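Local coordinates for conserved membrane protein (Chlamydia abortus, PDB 6GZU) that combines deubiquitinating and acetyltransferase activities as a secreted effector that induces Golgi fragmentation, the chain here being its zinc-binding CE-clan catalytic part, at residues 140-154 with 184-198. Numbering follows the deposited sequence. Where two conformers were deposited one is given.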
ATOM      1  N   VAL A 140       3.499  -0.418   5.961  1.00 17.53           N
ATOM      2  CA  VAL A 140       4.648  -0.282   6.861  1.00 17.93           C
ATOM      3  C   VAL A 140       4.211   0.673   7.950  1.00 19.06           C
ATOM      4  O   VAL A 140       3.818   1.820   7.673  1.00 19.58           O
ATOM      5  CB  VAL A 140       5.892   0.239   6.112  1.00 19.92           C
ATOM      6  CG1 VAL A 140       7.015   0.587   7.104  1.00 21.10           C
ATOM      7  CG2 VAL A 140       6.345  -0.809   5.094  1.00 21.33           C
ATOM      8  N   ASN A 141       4.259   0.205   9.198  1.00 19.40           N
ATOM      9  CA  ASN A 141       3.880   1.025  10.348  1.00 20.14           C
ATOM     10  C   ASN A 141       5.126   1.221  11.189  1.00 20.70           C
ATOM     11  O   ASN A 141       5.623   0.272  11.834  1.00 21.94           O
ATOM     12  CB  ASN A 141       2.735   0.375  11.147  1.00 22.32           C
ATOM     13  CG  ASN A 141       2.206   1.246  12.256  1.00 24.00           C
ATOM     14  OD1 ASN A 141       2.966   1.937  12.943  1.00 24.99           O
ATOM     15  ND2 ASN A 141       0.896   1.208  12.474  1.00 26.11           N
ATOM     16  N   LEU A 142       5.687   2.428  11.150  1.00 21.62           N
ATOM     17  CA  LEU A 142       6.948   2.660  11.848  1.00 22.98           C
ATOM     18  C   LEU A 142       6.773   2.659  13.374  1.00 25.70           C
ATOM     19  O   LEU A 142       7.706   2.295  14.123  1.00 26.78           O
ATOM     20  CB  LEU A 142       7.568   4.010  11.404  1.00 23.10           C
ATOM     21  CG  LEU A 142       7.911   4.189   9.903  1.00 22.85           C
ATOM     22  CD1 LEU A 142       8.445   5.590   9.663  1.00 23.54           C
ATOM     23  CD2 LEU A 142       8.947   3.139   9.457  1.00 22.39           C
ATOM     24  N   ASP A 143       5.600   3.082  13.846  1.00 26.11           N
ATOM     25  CA  ASP A 143       5.359   3.169  15.287  1.00 29.36           C
ATOM     26  C   ASP A 143       5.250   1.779  15.895  1.00 29.07           C
ATOM     27  O   ASP A 143       5.768   1.526  16.990  1.00 31.08           O
ATOM     28  CB  ASP A 143       4.073   3.968  15.585  1.00 33.39           C
ATOM     29  CG  ASP A 143       4.259   5.470  15.436  1.00 37.86           C
ATOM     30  OD1 ASP A 143       5.305   6.027  15.879  1.00 40.47           O
ATOM     31  OD2 ASP A 143       3.342   6.104  14.888  1.00 40.57           O
ATOM     32  N   ARG A 144       4.629   0.865  15.152  1.00 25.91           N
ATOM     33  CA  ARG A 144       4.394  -0.494  15.648  1.00 24.32           C
ATOM     34  C   ARG A 144       5.475  -1.475  15.201  1.00 24.47           C
ATOM     35  O   ARG A 144       5.484  -2.640  15.647  1.00 24.11           O
ATOM     36  CB  ARG A 144       2.993  -1.003  15.239  1.00 24.80           C
ATOM     37  CG  ARG A 144       1.889  -0.325  16.047  1.00 27.11           C
ATOM     38  CD  ARG A 144       0.533  -0.602  15.488  1.00 28.97           C
ATOM     39  NE  ARG A 144       0.169  -2.007  15.579  1.00 30.24           N
ATOM     40  CZ  ARG A 144      -0.519  -2.560  16.583  1.00 32.09           C
ATOM     41  NH1 ARG A 144      -0.875  -1.849  17.641  1.00 33.38           N
ATOM     42  NH2 ARG A 144      -0.854  -3.841  16.522  1.00 32.89           N
ATOM     43  N   ARG A 145       6.408  -0.999  14.374  1.00 23.81           N
ATOM     44  CA  ARG A 145       7.516  -1.831  13.828  1.00 23.66           C
ATOM     45  C   ARG A 145       6.929  -3.097  13.205  1.00 22.01           C
ATOM     46  O   ARG A 145       7.303  -4.256  13.555  1.00 23.51           O
ATOM     47  CB  ARG A 145       8.575  -2.169  14.872  1.00 23.11           C
ATOM     48  CG  ARG A 145       9.191  -0.918  15.446  1.00 22.83           C
ATOM     49  CD  ARG A 145      10.356  -1.311  16.401  1.00 24.16           C
ATOM     50  NE  ARG A 145      11.602  -1.593  15.720  1.00 23.13           N
ATOM     51  CZ  ARG A 145      12.121  -2.798  15.552  1.00 24.54           C
ATOM     52  NH1 ARG A 145      11.430  -3.901  15.861  1.00 26.66           N
ATOM     53  NH2 ARG A 145      13.331  -2.905  14.986  1.00 24.39           N
ATOM     54  N   GLU A 146       6.007  -2.887  12.265  1.00 20.78           N
ATOM     55  CA  GLU A 146       5.371  -4.019  11.615  1.00 20.36           C
ATOM     56  C   GLU A 146       5.220  -3.766  10.138  1.00 19.33           C
ATOM     57  O   GLU A 146       5.050  -2.612   9.686  1.00 20.02           O
ATOM     58  CB  GLU A 146       4.004  -4.330  12.261  1.00 20.89           C
ATOM     59  CG  GLU A 146       2.945  -3.258  12.083  1.00 22.41           C
ATOM     60  CD  GLU A 146       1.653  -3.480  12.907  1.00 24.51           C
ATOM     61  OE1 GLU A 146       1.702  -4.202  13.921  1.00 26.78           O
ATOM     62  OE2 GLU A 146       0.549  -2.975  12.531  1.00 25.69           O
ATOM     63  N   VAL A 147       5.230  -4.869   9.400  1.00 18.85           N
ATOM     64  CA  VAL A 147       4.872  -4.897   7.979  1.00 18.14           C
ATOM     65  C   VAL A 147       3.645  -5.769   7.869  1.00 17.69           C
ATOM     66  O   VAL A 147       3.693  -6.968   8.164  1.00 21.12           O
ATOM     67  CB  VAL A 147       6.057  -5.455   7.112  1.00 18.99           C
ATOM     68  CG1 VAL A 147       5.679  -5.475   5.606  1.00 19.75           C
ATOM     69  CG2 VAL A 147       7.353  -4.674   7.354  1.00 19.75           C
ATOM     70  N   VAL A 148       2.519  -5.138   7.526  1.00 16.85           N
ATOM     71  CA  VAL A 148       1.261  -5.847   7.397  1.00 17.72           C
ATOM     72  C   VAL A 148       0.930  -6.104   5.930  1.00 18.61           C
ATOM     73  O   VAL A 148       0.979  -5.191   5.107  1.00 21.31           O
ATOM     74  CB  VAL A 148       0.111  -5.009   8.048  1.00 18.69           C
ATOM     75  CG1 VAL A 148      -1.272  -5.693   7.837  1.00 21.53           C
ATOM     76  CG2 VAL A 148       0.435  -4.844   9.543  1.00 23.02           C
ATOM     77  N   PHE A 149       0.611  -7.348   5.610  1.00 17.69           N
ATOM     78  CA  PHE A 149       0.225  -7.696   4.253  1.00 17.72           C
ATOM     79  C   PHE A 149      -1.231  -8.152   4.237  1.00 17.41           C
ATOM     80  O   PHE A 149      -1.622  -9.110   4.955  1.00 18.81           O
ATOM     81  CB  PHE A 149       1.113  -8.858   3.761  1.00 17.52           C
ATOM     82  CG  PHE A 149       0.701  -9.404   2.427  1.00 17.47           C
ATOM     83  CD1 PHE A 149       0.779  -8.618   1.287  1.00 17.53           C
ATOM     84  CD2 PHE A 149       0.238 -10.692   2.314  1.00 19.01           C
ATOM     85  CE1 PHE A 149       0.421  -9.127   0.047  1.00 18.30           C
ATOM     86  CE2 PHE A 149      -0.109 -11.198   1.086  1.00 18.05           C
ATOM     87  CZ  PHE A 149      -0.039 -10.424  -0.033  1.00 18.26           C
ATOM     88  N   PHE A 150      -2.035  -7.464   3.432  1.00 17.06           N
ATOM     89  CA  PHE A 150      -3.447  -7.812   3.270  1.00 16.56           C
ATOM     90  C   PHE A 150      -3.763  -8.306   1.882  1.00 17.87           C
ATOM     91  O   PHE A 150      -3.506  -7.624   0.907  1.00 18.61           O
ATOM     92  CB  PHE A 150      -4.324  -6.579   3.579  1.00 17.62           C
ATOM     93  CG  PHE A 150      -5.789  -6.811   3.353  1.00 18.69           C
ATOM     94  CD1 PHE A 150      -6.337  -6.662   2.078  1.00 18.91           C
ATOM     95  CD2 PHE A 150      -6.629  -7.203   4.398  1.00 18.44           C
ATOM     96  CE1 PHE A 150      -7.688  -6.913   1.862  1.00 18.91           C
ATOM     97  CE2 PHE A 150      -7.996  -7.450   4.163  1.00 20.26           C
ATOM     98  CZ  PHE A 150      -8.505  -7.280   2.913  1.00 20.12           C
ATOM     99  N   ASP A 151      -4.301  -9.525   1.802  1.00 18.76           N
ATOM    100  CA  ASP A 151      -4.778 -10.136   0.566  1.00 19.61           C
ATOM    101  C   ASP A 151      -6.134 -10.713   0.887  1.00 17.99           C
ATOM    102  O   ASP A 151      -6.235 -11.665   1.691  1.00 19.08           O
ATOM    103  CB  ASP A 151      -3.820 -11.247   0.165  1.00 20.34           C
ATOM    104  CG  ASP A 151      -4.288 -12.012  -1.054  1.00 21.07           C
ATOM    105  OD1 ASP A 151      -5.298 -11.617  -1.675  1.00 22.65           O
ATOM    106  OD2 ASP A 151      -3.653 -13.008  -1.376  1.00 23.29           O
ATOM    107  N   SER A 152      -7.188 -10.157   0.280  1.00 20.02           N
ATOM    108  CA  SER A 152      -8.538 -10.648   0.512  1.00 21.53           C
ATOM    109  C   SER A 152      -8.729 -12.075   0.036  1.00 21.94           C
ATOM    110  O   SER A 152      -9.702 -12.728   0.450  1.00 23.81           O
ATOM    111  CB  SER A 152      -9.602  -9.737  -0.137  1.00 23.18           C
ATOM    112  OG  SER A 152      -9.265  -9.371  -1.482  1.00 24.32           O
ATOM    113  N   LEU A 153      -7.819 -12.590  -0.804  1.00 20.29           N
ATOM    114  CA  LEU A 153      -7.885 -13.991  -1.213  1.00 21.19           C
ATOM    115  C   LEU A 153      -6.879 -14.870  -0.440  1.00 20.81           C
ATOM    116  O   LEU A 153      -6.691 -16.053  -0.809  1.00 22.65           O
ATOM    117  CB  LEU A 153      -7.662 -14.089  -2.714  1.00 21.80           C
ATOM    118  CG  LEU A 153      -8.867 -13.634  -3.545  1.00 23.21           C
ATOM    119  CD1 LEU A 153      -8.596 -13.697  -5.039  1.00 23.16           C
ATOM    120  CD2 LEU A 153     -10.132 -14.470  -3.231  1.00 25.56           C
ATOM    121  N   ALA A 154      -6.258 -14.278   0.614  1.00 20.79           N
ATOM    122  CA  ALA A 154      -5.300 -14.914   1.552  1.00 21.15           C
ATOM    123  C   ALA A 154      -3.987 -15.326   0.945  1.00 23.04           C
ATOM    124  O   ALA A 154      -2.925 -14.907   1.433  1.00 24.52           O
ATOM    125  CB  ALA A 154      -5.948 -16.146   2.250  1.00 21.27           C
ATOM    126  N   LEU A 184      18.345  -4.106  16.839  1.00 25.41           N
ATOM    127  CA  LEU A 184      17.931  -3.883  15.466  1.00 24.50           C
ATOM    128  C   LEU A 184      17.168  -5.063  14.891  1.00 25.73           C
ATOM    129  O   LEU A 184      17.477  -5.560  13.791  1.00 28.31           O
ATOM    130  CB  LEU A 184      19.172  -3.562  14.627  1.00 24.07           C
ATOM    131  CG  LEU A 184      19.923  -2.380  15.233  1.00 25.48           C
ATOM    132  CD1 LEU A 184      21.140  -2.063  14.371  1.00 29.24           C
ATOM    133  CD2 LEU A 184      18.980  -1.165  15.307  1.00 25.34           C
ATOM    134  N   SER A 185      16.175  -5.517  15.642  1.00 24.44           N
ATOM    135  CA  SER A 185      15.393  -6.705  15.270  1.00 25.11           C
ATOM    136  C   SER A 185      14.501  -6.422  14.067  1.00 23.68           C
ATOM    137  O   SER A 185      14.016  -5.309  13.895  1.00 24.16           O
ATOM    138  CB  SER A 185      14.531  -7.107  16.470  1.00 27.78           C
ATOM    139  OG  SER A 185      13.625  -6.070  16.847  1.00 27.76           O
ATOM    140  N   PRO A 186      14.218  -7.441  13.241  1.00 22.71           N
ATOM    141  CA  PRO A 186      13.311  -7.189  12.122  1.00 22.26           C
ATOM    142  C   PRO A 186      11.940  -6.718  12.590  1.00 21.87           C
ATOM    143  O   PRO A 186      11.476  -7.143  13.658  1.00 22.88           O
ATOM    144  CB  PRO A 186      13.182  -8.566  11.478  1.00 22.92           C
ATOM    145  CG  PRO A 186      14.483  -9.239  11.763  1.00 24.09           C
ATOM    146  CD  PRO A 186      14.841  -8.774  13.149  1.00 23.15           C
ATOM    147  N   PHE A 187      11.291  -5.868  11.809  1.00 19.73           N
ATOM    148  CA  PHE A 187       9.882  -5.587  12.061  1.00 21.41           C
ATOM    149  C   PHE A 187       9.124  -6.923  12.003  1.00 21.02           C
ATOM    150  O   PHE A 187       9.511  -7.874  11.275  1.00 22.01           O
ATOM    151  CB  PHE A 187       9.305  -4.679  10.961  1.00 21.62           C
ATOM    152  CG  PHE A 187       9.630  -3.225  11.120  1.00 19.75           C
ATOM    153  CD1 PHE A 187      10.666  -2.777  11.922  1.00 19.87           C
ATOM    154  CD2 PHE A 187       8.852  -2.285  10.471  1.00 20.43           C
ATOM    155  CE1 PHE A 187      10.926  -1.416  12.016  1.00 20.77           C
ATOM    156  CE2 PHE A 187       9.108  -0.950  10.572  1.00 21.25           C
ATOM    157  CZ  PHE A 187      10.139  -0.503  11.375  1.00 20.75           C
ATOM    158  N   ILE A 188       8.004  -7.020  12.731  1.00 21.76           N
ATOM    159  CA  ILE A 188       7.174  -8.224  12.601  1.00 22.84           C
ATOM    160  C   ILE A 188       6.405  -8.190  11.295  1.00 20.56           C
ATOM    161  O   ILE A 188       5.935  -7.121  10.907  1.00 21.53           O
ATOM    162  CB  ILE A 188       6.236  -8.355  13.801  1.00 26.60           C
ATOM    163  CG1 ILE A 188       5.487  -9.668  13.757  1.00 28.79           C
ATOM    164  CG2 ILE A 188       5.243  -7.171  13.866  1.00 30.03           C
ATOM    165  CD1 ILE A 188       4.743  -9.947  15.029  1.00 33.22           C
ATOM    166  N   VAL A 189       6.322  -9.318  10.594  1.00 19.97           N
ATOM    167  CA  VAL A 189       5.489  -9.458   9.401  1.00 20.39           C
ATOM    168  C   VAL A 189       4.178 -10.117   9.788  1.00 20.60           C
ATOM    169  O   VAL A 189       4.142 -11.221  10.363  1.00 23.24           O
ATOM    170  CB  VAL A 189       6.217 -10.305   8.305  1.00 19.98           C
ATOM    171  CG1 VAL A 189       5.278 -10.551   7.061  1.00 20.46           C
ATOM    172  CG2 VAL A 189       7.533  -9.622   7.882  1.00 21.45           C
ATOM    173  N   LYS A 190       3.072  -9.487   9.403  1.00 20.33           N
ATOM    174  CA  LYS A 190       1.740 -10.021   9.694  1.00 20.42           C
ATOM    175  C   LYS A 190       0.960 -10.179   8.371  1.00 19.90           C
ATOM    176  O   LYS A 190       0.582  -9.185   7.754  1.00 21.41           O
ATOM    177  CB  LYS A 190       0.953  -9.037  10.601  1.00 23.65           C
ATOM    178  CG  LYS A 190       1.593  -8.790  11.981  1.00 25.00           C
ATOM    179  CD  LYS A 190       0.787  -7.785  12.816  1.00 27.69           C
ATOM    180  CE  LYS A 190       1.358  -7.710  14.230  1.00 31.87           C
ATOM    181  NZ  LYS A 190       0.711  -6.620  15.067  1.00 33.82           N
ATOM    182  N   LYS A 191       0.753 -11.414   7.926  1.00 20.02           N
ATOM    183  CA  LYS A 191      -0.070 -11.671   6.752  1.00 21.11           C
ATOM    184  C   LYS A 191      -1.451 -11.954   7.355  1.00 21.63           C
ATOM    185  O   LYS A 191      -1.767 -13.086   7.758  1.00 23.75           O
ATOM    186  CB  LYS A 191       0.498 -12.864   5.975  1.00 21.28           C
ATOM    187  CG  LYS A 191       1.949 -12.547   5.440  1.00 22.55           C
ATOM    188  CD  LYS A 191       2.526 -13.729   4.635  1.00 23.52           C
ATOM    189  CE  LYS A 191       1.928 -13.872   3.218  1.00 24.22           C
ATOM    190  NZ  LYS A 191       2.430 -15.116   2.539  1.00 26.22           N
ATOM    191  N   VAL A 192      -2.311 -10.926   7.389  1.00 21.76           N
ATOM    192  CA  VAL A 192      -3.432 -10.927   8.332  0.74 21.88           C
ATOM    193  C   VAL A 192      -4.625 -11.771   7.908  1.00 21.95           C
ATOM    194  O   VAL A 192      -5.389 -12.217   8.770  1.00 23.85           O
ATOM    195  CB  VAL A 192      -3.929  -9.500   8.644  0.74 21.70           C
ATOM    196  CG1 VAL A 192      -2.830  -8.775   9.458  0.74 23.32           C
ATOM    197  CG2 VAL A 192      -4.298  -8.747   7.361  0.74 19.27           C
ATOM    198  N   ILE A 193      -4.811 -12.013   6.607  1.00 21.19           N
ATOM    199  CA  ILE A 193      -5.954 -12.829   6.139  1.00 22.23           C
ATOM    200  C   ILE A 193      -5.494 -14.278   5.963  1.00 24.90           C
ATOM    201  O   ILE A 193      -4.648 -14.581   5.093  1.00 24.71           O
ATOM    202  CB  ILE A 193      -6.478 -12.280   4.793  1.00 21.15           C
ATOM    203  CG1 ILE A 193      -6.810 -10.805   4.924  1.00 22.39           C
ATOM    204  CG2 ILE A 193      -7.674 -13.083   4.277  1.00 21.76           C
ATOM    205  CD1 ILE A 193      -7.709 -10.506   6.114  1.00 24.82           C
ATOM    206  N   LYS A 194      -6.041 -15.178   6.779  1.00 26.04           N
ATOM    207  CA  LYS A 194      -5.651 -16.574   6.700  1.00 29.19           C
ATOM    208  C   LYS A 194      -6.640 -17.369   5.883  1.00 30.60           C
ATOM    209  O   LYS A 194      -6.284 -18.411   5.343  1.00 32.86           O
ATOM    210  CB  LYS A 194      -5.491 -17.198   8.086  1.00 33.12           C
ATOM    211  CG  LYS A 194      -4.553 -16.475   9.025  1.00 35.30           C
ATOM    212  CD  LYS A 194      -3.246 -15.958   8.367  1.00 39.73           C
ATOM    213  CE  LYS A 194      -2.316 -17.029   7.747  1.00 43.80           C
ATOM    214  NZ  LYS A 194      -0.903 -16.474   7.484  1.00 44.24           N
ATOM    215  N   THR A 195      -7.891 -16.915   5.837  1.00 30.11           N
ATOM    216  CA  THR A 195      -8.977 -17.578   5.110  1.00 32.73           C
ATOM    217  C   THR A 195      -9.538 -16.540   4.157  1.00 30.10           C
ATOM    218  O   THR A 195      -9.821 -15.422   4.561  1.00 30.30           O
ATOM    219  CB  THR A 195     -10.077 -18.022   6.093  1.00 36.25           C
ATOM    220  OG1 THR A 195      -9.539 -19.022   6.974  1.00 40.82           O
ATOM    221  CG2 THR A 195     -11.267 -18.626   5.352  1.00 37.94           C
ATOM    222  N   PRO A 196      -9.725 -16.892   2.882  1.00 28.24           N
ATOM    223  CA  PRO A 196     -10.222 -15.867   1.944  1.00 27.70           C
ATOM    224  C   PRO A 196     -11.530 -15.245   2.390  1.00 28.61           C
ATOM    225  O   PRO A 196     -12.452 -15.955   2.823  1.00 30.68           O
ATOM    226  CB  PRO A 196     -10.450 -16.656   0.658  1.00 28.88           C
ATOM    227  CG  PRO A 196      -9.474 -17.837   0.782  1.00 29.11           C
ATOM    228  CD  PRO A 196      -9.406 -18.166   2.219  1.00 28.18           C
ATOM    229  N   ILE A 197     -11.605 -13.929   2.279  1.00 27.86           N
ATOM    230  CA  ILE A 197     -12.839 -13.184   2.514  1.00 29.90           C
ATOM    231  C   ILE A 197     -13.511 -12.739   1.200  1.00 31.06           C
ATOM    232  O   ILE A 197     -14.706 -12.519   1.176  1.00 34.15           O
ATOM    233  CB  ILE A 197     -12.606 -11.987   3.485  1.00 31.14           C
ATOM    234  CG1 ILE A 197     -11.621 -11.002   2.910  1.00 30.91           C
ATOM    235  CG2 ILE A 197     -12.115 -12.486   4.843  1.00 32.94           C
ATOM    236  CD1 ILE A 197     -11.222  -9.932   3.928  1.00 32.16           C
ATOM    237  N   GLN A 198     -12.750 -12.596   0.118  1.00 31.12           N
ATOM    238  CA  GLN A 198     -13.280 -12.107  -1.158  1.00 30.85           C
ATOM    239  C   GLN A 198     -13.986 -13.254  -1.837  1.00 32.96           C
ATOM    240  O   GLN A 198     -13.487 -14.370  -1.801  1.00 34.01           O
ATOM    241  CB  GLN A 198     -12.151 -11.574  -2.045  1.00 30.15           C
ATOM    242  CG  GLN A 198     -12.533 -11.252  -3.501  1.00 28.44           C
ATOM    243  CD  GLN A 198     -11.338 -10.773  -4.280  1.00 30.32           C
ATOM    244  OE1 GLN A 198     -10.352 -10.327  -3.684  1.00 32.20           O
ATOM    245  NE2 GLN A 198     -11.380 -10.878  -5.583  1.00 29.74           N
TER
HETATM  246  O   HOH W   1      -1.363  -4.731  13.651  1.00 27.94           O
HETATM  247  O   HOH W   2      -3.303 -11.088   4.255  1.00 18.65           O
HETATM  248  O   HOH W   3      -2.482 -13.613   3.693  1.00 22.86           O
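Lys190 and Glu146 meet on one face of a parallel strand pair, where Lys190 NZ lies 2.9 Å from Glu146 OE1 in a salt bridge. Arg144 NE forms a salt bridge to the same oxygen from the opposite face of the carboxylate plane, and a water links all three side chains, so two donors grip OE1. Glu146 CG sits between its backbone N and carbonyl carbon (chi1 66°), the chain extended toward Lys190.

Before the strands, Arg145 CA stands 3.5 Å from the centroid of the Phe187 ring, a CH-pi contact over its face. The Arg145 chain bends at chi3 (82°), bringing one face of its guanidinium over Phe187 CD1 with the planes 62° apart, while NH2 donates to Ser185 O at 2.7 Å. Beyond the strands, Ser152 OG donates to Gln198 OE1 (2.6 Å), while Ser152 O accepts from both Ile197 N and Gln198 N.

In the second shell, Tyr215 bonds Glu146 OE2 and Asp220 pairs with Arg144. Asp151 OD1 hydrogen-bonds His134 NE2, probably forming a catalytic Cys-His-Asp triad with Cys204. Strands 146-150 and 188-191 form a beta-alpha-beta crossover through helix 159-174, which covers Phe149, while helix 204-217 packs against Phe150; strand 188-191 edges the sheet.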